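Acetaldehyde dehydrogenase (Acetylating) (Geobacillus thermoglucosidasius, PDB 5J78) probably catalyses the reversible, coenzyme A-dependent oxidation of acetaldehyde to acetyl-CoA with NAD+, as an acetylating member of the aldehyde dehydrogenase family. Local coordinates at residues E304-V309 with L346-T351. Residues are numbered along the deposited sequence; the frame is centred on the assembly and turned at random.
Sequences EEKQKV and LVAEET
Lys-306 reaches from its helix to the strand around Ala-348, and every close approach across the contact is made by this one long side chain. The close part is apolar: CG of Lys-306 rests 3.9 Å from CB of Ala-348, at the level where the two backbones come nearest, with CA of Lys-306 6.6 Å from CA of Ala-348. A methyl group suits that place, because a small residue lets the lysine stem lie low over the strand. The stem runs straight to CD and then bends about the CG-CD bond (chi3 -115°), which brings CE and NZ beside the carbonyl oxygen of Glu-349.

Farther out the fit is looser and more polar. NZ of Lys-306 gives a weak hydrogen bond, 3.4 Å long, to O of Glu-349, while its stronger partner is Glu-303, whose carboxylate forms a salt bridge with it. Glu-349 has CG anti to its backbone N (chi1 -171°) and an extended chain beyond, which takes the acid away from the helix; its OE1 stays 5.8 Å from NZ of Lys-306. OE1 of Glu-350 turns back toward the lysine, yet stops 4.3 Å from CD of Lys-306. These two partly exposed acids, though not paired with the ammonium, probably favour its positive charge. A lysine combines an apolar stem for the packed side with an ammonium group that Glu-303 can hold where the contact turns polar.

Val-309 and Leu-346 point into the same interface, and Val-309 also meets Ile-367, Ala-335 and Phe-359. Helix 303-313 packs against one face of the parallel sheet near its edge within this chain, where 345-349 is the second strand, and belongs to the beta-alpha-beta crossover linking neighbouring strands 298-300 and 345-349; strand 367-373 lies beyond, helix 328-335 alongside.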
loop_
_atom_site.group_PDB
_atom_site.type_symbol
_atom_site.label_atom_id
_atom_site.label_comp_id
_atom_site.label_asym_id
_atom_site.label_seq_id
_atom_site.Cartn_x
_atom_site.Cartn_y
_atom_site.Cartn_z
ATOM N N GLU A 304 -47.055 10.552 5.205
ATOM C CA GLU A 304 -46.952 9.652 4.052
ATOM C C GLU A 304 -45.986 10.220 3.004
ATOM O O GLU A 304 -45.190 9.485 2.420
ATOM C CB GLU A 304 -48.330 9.413 3.420
ATOM C CG GLU A 304 -48.311 8.533 2.159
ATOM C CD GLU A 304 -49.589 8.657 1.334
ATOM O OE1 GLU A 304 -50.552 9.285 1.825
ATOM O OE2 GLU A 304 -49.633 8.139 0.193
ATOM N N GLU A 305 -46.068 11.528 2.763
ATOM C CA GLU A 305 -45.152 12.199 1.842
ATOM C C GLU A 305 -43.707 12.161 2.359
ATOM O O GLU A 305 -42.777 11.922 1.589
ATOM C CB GLU A 305 -45.580 13.649 1.614
ATOM C CG GLU A 305 -46.843 13.805 0.784
ATOM C CD GLU A 305 -47.385 15.232 0.790
ATOM O OE1 GLU A 305 -47.271 15.911 1.833
ATOM O OE2 GLU A 305 -47.922 15.680 -0.251
ATOM N N LYS A 306 -43.522 12.404 3.655
ATOM C CA LYS A 306 -42.181 12.361 4.254
ATOM C C LYS A 306 -41.495 11.038 3.938
ATOM O O LYS A 306 -40.344 10.988 3.477
ATOM C CB LYS A 306 -42.250 12.542 5.776
ATOM C CG LYS A 306 -42.060 13.960 6.272
ATOM C CD LYS A 306 -42.260 14.052 7.800
ATOM C CE LYS A 306 -43.485 14.903 8.156
ATOM N NZ LYS A 306 -43.717 15.048 9.625
ATOM N N GLN A 307 -42.221 9.956 4.177
ATOM C CA GLN A 307 -41.646 8.634 4.043
ATOM C C GLN A 307 -41.323 8.335 2.590
ATOM O O GLN A 307 -40.300 7.722 2.301
ATOM C CB GLN A 307 -42.588 7.586 4.642
ATOM C CG GLN A 307 -42.786 7.735 6.172
ATOM C CD GLN A 307 -41.510 8.175 6.936
ATOM O OE1 GLN A 307 -40.423 7.626 6.735
ATOM N NE2 GLN A 307 -41.653 9.171 7.815
ATOM N N LYS A 308 -42.154 8.804 1.667
ATOM C CA LYS A 308 -41.841 8.623 0.254
ATOM C C LYS A 308 -40.585 9.402 -0.134
ATOM O O LYS A 308 -39.709 8.872 -0.823
ATOM C CB LYS A 308 -43.019 9.048 -0.623
ATOM C CG LYS A 308 -44.150 8.017 -0.639
ATOM C CD LYS A 308 -45.329 8.461 -1.504
ATOM C CE LYS A 308 -46.472 7.463 -1.445
ATOM N NZ LYS A 308 -46.204 6.251 -2.274
ATOM N N VAL A 309 -40.491 10.656 0.302
ATOM C CA VAL A 309 -39.318 11.459 -0.027
ATOM C C VAL A 309 -38.065 10.843 0.643
ATOM O O VAL A 309 -37.019 10.729 0.007
ATOM C CB VAL A 309 -39.508 12.929 0.393
ATOM C CG1 VAL A 309 -38.191 13.739 0.218
ATOM C CG2 VAL A 309 -40.604 13.558 -0.427
ATOM N N LEU A 346 -39.274 21.943 -0.364
ATOM C CA LEU A 346 -39.921 20.986 0.505
ATOM C C LEU A 346 -39.399 21.086 1.917
ATOM O O LEU A 346 -38.188 21.158 2.123
ATOM C CB LEU A 346 -39.671 19.567 -0.009
ATOM C CG LEU A 346 -39.991 19.315 -1.475
ATOM C CD1 LEU A 346 -39.778 17.828 -1.811
ATOM C CD2 LEU A 346 -41.440 19.739 -1.775
ATOM N N VAL A 347 -40.312 21.052 2.881
ATOM C CA VAL A 347 -39.981 21.100 4.297
ATOM C C VAL A 347 -40.593 19.892 5.008
ATOM O O VAL A 347 -41.683 19.432 4.656
ATOM C CB VAL A 347 -40.484 22.386 4.957
ATOM C CG1 VAL A 347 -40.123 22.396 6.443
ATOM C CG2 VAL A 347 -39.936 23.609 4.245
ATOM N N ALA A 348 -39.880 19.379 6.003
ATOM C CA ALA A 348 -40.304 18.189 6.741
ATOM C C ALA A 348 -40.009 18.345 8.216
ATOM O O ALA A 348 -38.840 18.440 8.630
ATOM C CB ALA A 348 -39.614 16.937 6.208
ATOM N N GLU A 349 -41.073 18.345 9.007
ATOM C CA GLU A 349 -40.962 18.452 10.451
ATOM C C GLU A 349 -40.296 17.192 10.958
ATOM O O GLU A 349 -40.609 16.094 10.509
ATOM C CB GLU A 349 -42.335 18.664 11.081
ATOM C CG GLU A 349 -42.300 18.989 12.559
ATOM C CD GLU A 349 -43.623 19.544 13.058
ATOM O OE1 GLU A 349 -44.351 20.177 12.261
ATOM O OE2 GLU A 349 -43.933 19.348 14.252
ATOM N N GLU A 350 -39.333 17.356 11.860
ATOM C CA GLU A 350 -38.503 16.236 12.280
ATOM C C GLU A 350 -38.157 16.410 13.739
ATOM O O GLU A 350 -38.198 17.535 14.253
ATOM C CB GLU A 350 -37.245 16.162 11.404
ATOM C CG GLU A 350 -36.590 14.786 11.311
ATOM C CD GLU A 350 -37.417 13.770 10.513
ATOM O OE1 GLU A 350 -38.538 14.102 10.041
ATOM O OE2 GLU A 350 -36.931 12.628 10.351
ATOM N N THR A 351 -37.832 15.303 14.408
ATOM C CA THR A 351 -37.400 15.350 15.806
ATOM C C THR A 351 -36.071 14.618 16.036
ATOM O O THR A 351 -35.364 14.930 16.987
ATOM C CB THR A 351 -38.468 14.743 16.747
ATOM O OG1 THR A 351 -38.635 13.348 16.453
ATOM C CG2 THR A 351 -39.799 15.471 16.583
#